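Long-range contacts in 7,8-dihydro-6-hydroxymethylpterin pyrophosphokinase-dihydropteroate synthase (Plasmodium falciparum, PDB 6JWY), which probably catalyses two successive steps of folate biosynthesis, pyrophosphorylation of 6-hydroxymethyl-7,8-dihydropterin by ATP and condensation of the resulting pterin diphosphate with 4-aminobenzoate to give 7,8-dihydropteroate: residues K388-G393 with V682-V687; L573-L578 with P601-Y606. The protein carries 1 engineered substitution. One frame throughout, in Å; residues are numbered along the deposited sequence.

From the N terminus the chain first builds the pyrophosphokinase half, then enters the synthase barrel at Lys388-Gly393, which opens its first strand. After four more strands comes Leu573-Leu578, on the sixth. Helix 584-592 carries the chain to Pro601-Tyr606, on the seventh, and interaction 2 closes this short loop. Helix 661-680 then leads to Val682-Val687, which leads into the eighth strand and returns to the first: interaction 1 closes the long loop, with interaction 2 nested inside it. The two meet directly, since Ile604 N and O probably hydrogen-bond with Leu684 O and Arg686 N. Strands six, seven, eight and one thus run on side by side, and both contacts reach the same bound pterin-sulfonamide.

Interaction 1: K388-G393 with V682-V687; sequences KTNIVG and VDLIRV. With CKL (4-[(2-azanyl-4-oxidanylidene-7,8-dihydro-3~{H}-pteridin-6-yl)methylamino]-~{N}-(5,6-dimethoxypyrimidin-4-yl)benzenesulfonamide), chain C; ACT (acetate ion), chain J.
Four backbone hydrogen bonds join strand 390-393 to strand 684-687 and the residue before it, Asp683; the strands run the same way, their axes 30° apart. The bonds step along the pair in parallel fashion: Asn390 N to Asp683 O (2.7 Å), Ile685 N to Asn390 O, Val392 N to Ile685 O, and Val687 N to Val392 O. Just before the strand, the Thr389 hydroxyl gives its proton to Val682 O, OG1 to O 2.9 Å. Its chi1 of -65° places OG1 beside the backbone N and leaves CG2 to meet Ile685 CD1. Asn390 ND2 adds a weak bond to Asp683 O, which already accepts from Asn390 N. At the same end a water donates to both Lys388 O and Asp683 OD1, while Asp683 OD2 pairs with Lys386.

Apolar contacts lie on both faces of the sheet. On one, Ile391 CG2 meets Val687 CG2 at an oblique angle, 3.5 Å apart, next to helix 690-704. On the other, Val392 CG2 touches Leu684 CD2 (3.7 Å), and Val392 CG1 lies near the start of the Arg686 chain at CG.

That chain runs out extended from CG to NE and delivers the guanidinium to the ligand. The pterin's N10 sits over the centre of one face, 3.4 Å above the plane. At the guanidinium edge NH1 and NH2 share one acetate oxygen, with NH1 2.9 Å from acetate O; the acetate probably came from the crystallisation liquor. Arg686 NE has a salt bridge to Asp430, which would help fix the rotation of the group beside the pterin. Here the eighth strand meets the first, as in the closed TIM barrel of dihydropteroate synthases, with Arg686 at the pterin pocket.

Interaction 2: L573-L578 with P601-Y606; sequences LFDIGL and PLFIGY. With CKL (4-[(2-azanyl-4-oxidanylidene-7,8-dihydro-3~{H}-pteridin-6-yl)methylamino]-~{N}-(5,6-dimethoxypyrimidin-4-yl)benzenesulfonamide), chain C.
The Phe603 ring turns its edge to the Asp575 carboxylate: OD2 lies near the ring plane, 3.3 Å from Phe603 CD1. The ligand's amino nitrogen N11 approaches the same ring obliquely, 3.3 Å from CE1. Tyr606 has Ile604 CD1 in plane at its ring edge, and the Phe574 ring stacks on Tyr600.

Asp575 makes the direct polar contact with the ligand. With CG anti to the backbone N (chi1 -178°), its carboxylate reaches over Phe603 O to the pterin, where OD2 accepts from two donors, CKL N11 at 2.8 Å and CKL N3 at 2.5 Å. OD1 accepts from Gly577 N (2.9 Å) in an Asx turn, with the donor lying above the carboxylate plane. A water accepts from Leu578 N and Gly605 N, one from each segment, and lies within bonding distance of OD1 and CKL O12, so it probably links both segments to the pterin carbonyl.

These are the sixth and seventh strands of the TIM barrel, joined by a beta-alpha-beta crossover through helix 584-592. Their backbones share two bonds, Phe574 N to Pro601 O (3.0 Å) and Phe603 N to Phe574 O (2.8 Å); past Asp575 the chain leaves the strand.

Apolar groups fill in at both ends. Leu573 CD2 packs on Pro601 CB, 3.4 Å away, the side chains crossing at about a right angle, whereas Leu578 CD1 lies alongside Tyr606 CB.

Interaction 1: K388-G393 with V682-V687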
# COMPACT_ATOMS: atom_id res chain seq x y z
N LYS A 388 -9.84 0.97 -10.18
CA LYS A 388 -8.91 1.25 -11.26
C LYS A 388 -8.48 2.70 -11.09
O LYS A 388 -9.29 3.52 -10.66
CB LYS A 388 -9.64 1.02 -12.59
CG LYS A 388 -8.84 1.02 -13.88
CD LYS A 388 -9.74 1.45 -15.06
CE LYS A 388 -11.24 1.21 -14.85
NZ LYS A 388 -12.09 1.67 -15.98
N THR A 389 -7.20 2.98 -11.33
CA THR A 389 -6.65 4.31 -11.43
C THR A 389 -6.56 4.69 -12.90
O THR A 389 -5.66 4.22 -13.59
CB THR A 389 -5.24 4.31 -10.85
OG1 THR A 389 -5.43 4.02 -9.47
CG2 THR A 389 -4.49 5.62 -11.04
N ASN A 390 -7.48 5.56 -13.35
CA ASN A 390 -7.51 5.92 -14.75
C ASN A 390 -6.51 7.03 -15.01
O ASN A 390 -6.32 7.91 -14.18
CB ASN A 390 -8.88 6.44 -15.15
CG ASN A 390 -9.92 5.35 -15.03
OD1 ASN A 390 -9.95 4.45 -15.85
ND2 ASN A 390 -10.71 5.42 -13.98
N ILE A 391 -5.90 7.00 -16.19
CA ILE A 391 -5.03 8.10 -16.57
C ILE A 391 -5.85 9.09 -17.38
O ILE A 391 -6.51 8.69 -18.35
CB ILE A 391 -3.83 7.60 -17.40
CG1 ILE A 391 -2.91 6.70 -16.58
CG2 ILE A 391 -3.10 8.78 -18.05
CD1 ILE A 391 -1.89 5.97 -17.43
N VAL A 392 -5.74 10.36 -17.01
CA VAL A 392 -6.34 11.47 -17.74
C VAL A 392 -5.19 12.27 -18.36
O VAL A 392 -4.43 12.93 -17.64
CB VAL A 392 -7.14 12.36 -16.77
CG1 VAL A 392 -7.60 13.66 -17.42
CG2 VAL A 392 -8.30 11.63 -16.09
N GLY A 393 -5.09 12.24 -19.69
CA GLY A 393 -4.03 12.98 -20.37
C GLY A 393 -4.31 14.48 -20.49
O GLY A 393 -5.42 14.90 -20.83
N VAL A 682 -6.64 5.85 -6.02
CA VAL A 682 -7.14 7.09 -6.59
C VAL A 682 -7.83 6.79 -7.91
O VAL A 682 -7.24 6.17 -8.79
CB VAL A 682 -6.02 8.12 -6.80
CG1 VAL A 682 -6.57 9.42 -7.37
CG2 VAL A 682 -5.26 8.41 -5.50
N ASP A 683 -9.05 7.31 -8.10
CA ASP A 683 -9.79 7.01 -9.31
C ASP A 683 -9.14 7.60 -10.57
O ASP A 683 -8.99 6.89 -11.55
CB ASP A 683 -11.29 7.18 -9.09
CG ASP A 683 -11.65 6.57 -7.75
OD1 ASP A 683 -11.90 5.31 -7.70
OD2 ASP A 683 -11.61 7.32 -6.73
N LEU A 684 -8.71 8.86 -10.54
CA LEU A 684 -8.22 9.52 -11.75
C LEU A 684 -6.98 10.33 -11.41
O LEU A 684 -7.01 11.09 -10.44
CB LEU A 684 -9.33 10.44 -12.29
CG LEU A 684 -10.62 9.73 -12.74
CD1 LEU A 684 -11.73 9.97 -11.73
CD2 LEU A 684 -11.07 10.12 -14.14
N ILE A 685 -5.89 10.16 -12.16
CA ILE A 685 -4.71 11.01 -12.02
C ILE A 685 -4.50 11.80 -13.31
O ILE A 685 -4.49 11.24 -14.42
CB ILE A 685 -3.44 10.20 -11.62
CG1 ILE A 685 -3.05 9.13 -12.65
CG2 ILE A 685 -3.55 9.65 -10.20
CD1 ILE A 685 -1.79 8.35 -12.30
N ARG A 686 -4.33 13.12 -13.17
CA ARG A 686 -4.25 14.02 -14.32
C ARG A 686 -2.78 14.26 -14.67
O ARG A 686 -2.08 14.86 -13.87
CB ARG A 686 -4.91 15.35 -13.95
CG ARG A 686 -5.22 16.25 -15.13
CD ARG A 686 -5.76 17.61 -14.71
NE ARG A 686 -5.74 18.60 -15.77
CZ ARG A 686 -4.75 19.48 -15.97
NH1 ARG A 686 -4.86 20.35 -16.97
NH2 ARG A 686 -3.68 19.51 -15.19
N VAL A 687 -2.31 13.81 -15.84
CA VAL A 687 -0.87 13.73 -16.09
C VAL A 687 -0.50 14.22 -17.50
O VAL A 687 -1.27 14.04 -18.46
CB VAL A 687 -0.32 12.30 -15.87
CG1 VAL A 687 -0.39 11.86 -14.42
CG2 VAL A 687 -1.00 11.27 -16.75
C2 CKL C . -7.87 19.77 -12.03
C4 CKL C . -5.71 20.06 -11.12
C5 CKL C . -5.33 20.97 -12.21
C6 CKL C . -6.40 21.21 -13.19
O24 CKL C . 2.42 24.85 -8.28
S21 CKL C . 2.63 24.87 -9.71
O23 CKL C . 3.62 23.86 -9.97
N22 CKL C . 3.24 26.23 -10.36
C25 CKL C . 3.37 27.42 -9.73
C30 CKL C . 3.96 28.47 -10.42
O31 CKL C . 4.40 28.31 -11.72
C32 CKL C . 3.57 28.71 -12.82
C29 CKL C . 4.13 29.69 -9.78
O33 CKL C . 4.72 30.75 -10.43
C34 CKL C . 5.64 31.63 -9.77
N28 CKL C . 3.69 29.81 -8.50
C27 CKL C . 3.11 28.79 -7.85
N26 CKL C . 2.96 27.60 -8.45
C18 CKL C . 1.24 24.69 -10.48
C17 CKL C . 1.27 24.27 -11.82
C16 CKL C . 0.07 24.12 -12.51
C19 CKL C . 0.01 24.97 -9.86
C20 CKL C . -1.18 24.82 -10.56
C15 CKL C . -1.15 24.37 -11.88
N14 CKL C . -2.33 24.20 -12.58
C13 CKL C . -2.61 23.26 -13.67
C8 CKL C . -3.88 22.47 -13.37
C9 CKL C . -4.93 22.73 -14.39
N10 CKL C . -6.17 22.04 -14.20
N1 CKL C . -7.62 20.59 -13.08
N7 CKL C . -4.10 21.59 -12.32
O12 CKL C . -4.88 19.78 -10.23
N3 CKL C . -6.95 19.53 -11.09
N11 CKL C . -9.09 19.21 -11.90
C ACT J . -1.01 21.91 -16.55
O ACT J . -2.21 21.63 -16.82
OXT ACT J . -0.47 21.73 -15.43
CH3 ACT J . -0.12 22.51 -17.67
O HOH W 1 -11.93 3.99 -10.18

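Interaction 2: L573-L578 with P601-Y606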
# COMPACT_ATOMS: atom_id res chain seq x y z
N LEU A 573 -16.84 14.33 -9.14
CA LEU A 573 -15.50 13.91 -8.72
C LEU A 573 -14.87 15.01 -7.89
O LEU A 573 -15.07 16.20 -8.17
CB LEU A 573 -14.68 13.59 -9.97
CG LEU A 573 -15.41 12.67 -10.96
CD1 LEU A 573 -15.07 12.99 -12.41
CD2 LEU A 573 -15.14 11.21 -10.66
N PHE A 574 -14.13 14.58 -6.85
CA PHE A 574 -13.48 15.45 -5.88
C PHE A 574 -12.02 15.62 -6.29
O PHE A 574 -11.34 14.65 -6.66
CB PHE A 574 -13.45 14.81 -4.49
CG PHE A 574 -14.75 14.72 -3.74
CD1 PHE A 574 -15.82 13.95 -4.21
CD2 PHE A 574 -14.90 15.36 -2.51
CE1 PHE A 574 -17.02 13.86 -3.51
CE2 PHE A 574 -16.10 15.30 -1.82
CZ PHE A 574 -17.16 14.56 -2.32
N ASP A 575 -11.52 16.86 -6.13
CA ASP A 575 -10.13 17.15 -6.40
C ASP A 575 -9.67 18.18 -5.38
O ASP A 575 -10.22 19.27 -5.30
CB ASP A 575 -9.92 17.52 -7.88
CG ASP A 575 -8.47 17.80 -8.28
OD1 ASP A 575 -7.58 17.82 -7.37
OD2 ASP A 575 -8.24 18.05 -9.51
N ILE A 576 -8.65 17.80 -4.60
CA ILE A 576 -8.10 18.63 -3.54
C ILE A 576 -7.31 19.81 -4.11
O ILE A 576 -6.82 20.61 -3.32
CB ILE A 576 -7.13 17.77 -2.72
CG1 ILE A 576 -5.96 17.34 -3.61
CG2 ILE A 576 -7.90 16.59 -2.11
CD1 ILE A 576 -5.10 16.20 -3.08
N GLY A 577 -7.04 19.84 -5.42
CA GLY A 577 -6.35 20.96 -6.02
C GLY A 577 -4.91 21.14 -5.53
O GLY A 577 -4.56 22.18 -4.97
N LEU A 578 -4.03 20.17 -5.81
CA LEU A 578 -2.66 20.29 -5.36
C LEU A 578 -2.03 21.54 -5.97
O LEU A 578 -2.25 21.83 -7.15
CB LEU A 578 -1.91 19.03 -5.80
CG LEU A 578 -2.32 17.73 -5.11
CD1 LEU A 578 -1.50 16.59 -5.67
CD2 LEU A 578 -2.14 17.82 -3.60
N PRO A 601 -15.27 9.35 -5.34
CA PRO A 601 -14.51 9.36 -6.59
C PRO A 601 -13.48 10.47 -6.51
O PRO A 601 -13.88 11.62 -6.32
CB PRO A 601 -15.57 9.78 -7.63
CG PRO A 601 -16.92 9.45 -7.00
CD PRO A 601 -16.70 9.65 -5.53
N LEU A 602 -12.19 10.15 -6.66
CA LEU A 602 -11.10 11.08 -6.43
C LEU A 602 -10.31 11.32 -7.72
O LEU A 602 -9.93 10.38 -8.43
CB LEU A 602 -10.20 10.60 -5.28
CG LEU A 602 -8.96 11.44 -4.94
CD1 LEU A 602 -9.30 12.86 -4.45
CD2 LEU A 602 -8.08 10.75 -3.89
N PHE A 603 -10.10 12.60 -8.02
CA PHE A 603 -9.37 13.05 -9.19
C PHE A 603 -8.20 13.87 -8.64
O PHE A 603 -8.42 14.73 -7.79
CB PHE A 603 -10.35 13.84 -10.06
CG PHE A 603 -9.85 14.41 -11.36
CD1 PHE A 603 -8.96 15.47 -11.38
CD2 PHE A 603 -10.33 13.92 -12.57
CE1 PHE A 603 -8.54 16.03 -12.58
CE2 PHE A 603 -9.90 14.48 -13.77
CZ PHE A 603 -8.99 15.52 -13.78
N ILE A 604 -6.96 13.58 -9.04
CA ILE A 604 -5.89 14.49 -8.62
C ILE A 604 -5.03 14.88 -9.82
O ILE A 604 -4.94 14.15 -10.80
CB ILE A 604 -5.02 13.96 -7.45
CG1 ILE A 604 -4.11 12.81 -7.87
CG2 ILE A 604 -5.84 13.56 -6.23
CD1 ILE A 604 -3.26 12.28 -6.75
N GLY A 605 -4.40 16.04 -9.71
CA GLY A 605 -3.42 16.45 -10.70
C GLY A 605 -2.16 16.97 -10.01
O GLY A 605 -2.16 18.06 -9.45
N TYR A 606 -1.10 16.17 -10.06
CA TYR A 606 0.14 16.50 -9.39
C TYR A 606 1.17 16.84 -10.45
O TYR A 606 2.24 17.36 -10.14
CB TYR A 606 0.65 15.30 -8.60
CG TYR A 606 0.72 14.00 -9.38
CD1 TYR A 606 1.77 13.77 -10.28
CD2 TYR A 606 -0.23 13.00 -9.20
CE1 TYR A 606 1.85 12.59 -10.99
CE2 TYR A 606 -0.15 11.80 -9.91
CZ TYR A 606 0.89 11.60 -10.80
OH TYR A 606 0.99 10.44 -11.53
C2 CKL C . -7.87 19.77 -12.03
C4 CKL C . -5.71 20.06 -11.12
C5 CKL C . -5.33 20.97 -12.21
C6 CKL C . -6.40 21.21 -13.19
O24 CKL C . 2.42 24.85 -8.28
S21 CKL C . 2.63 24.87 -9.71
O23 CKL C . 3.62 23.86 -9.97
N22 CKL C . 3.24 26.23 -10.36
C25 CKL C . 3.37 27.42 -9.73
C30 CKL C . 3.96 28.47 -10.42
O31 CKL C . 4.40 28.31 -11.72
C32 CKL C . 3.57 28.71 -12.82
C29 CKL C . 4.13 29.69 -9.78
O33 CKL C . 4.72 30.75 -10.43
C34 CKL C . 5.64 31.63 -9.77
N28 CKL C . 3.69 29.81 -8.50
C27 CKL C . 3.11 28.79 -7.85
N26 CKL C . 2.96 27.60 -8.45
C18 CKL C . 1.24 24.69 -10.48
C17 CKL C . 1.27 24.27 -11.82
C16 CKL C . 0.07 24.12 -12.51
C19 CKL C . 0.01 24.97 -9.86
C20 CKL C . -1.18 24.82 -10.56
C15 CKL C . -1.15 24.37 -11.88
N14 CKL C . -2.33 24.20 -12.58
C13 CKL C . -2.61 23.26 -13.67
C8 CKL C . -3.88 22.47 -13.37
C9 CKL C . -4.93 22.73 -14.39
N10 CKL C . -6.17 22.04 -14.20
N1 CKL C . -7.62 20.59 -13.08
N7 CKL C . -4.10 21.59 -12.32
O12 CKL C . -4.88 19.78 -10.23
N3 CKL C . -6.95 19.53 -11.09
N11 CKL C . -9.09 19.21 -11.90
O HOH W 2 -5.04 18.44 -7.77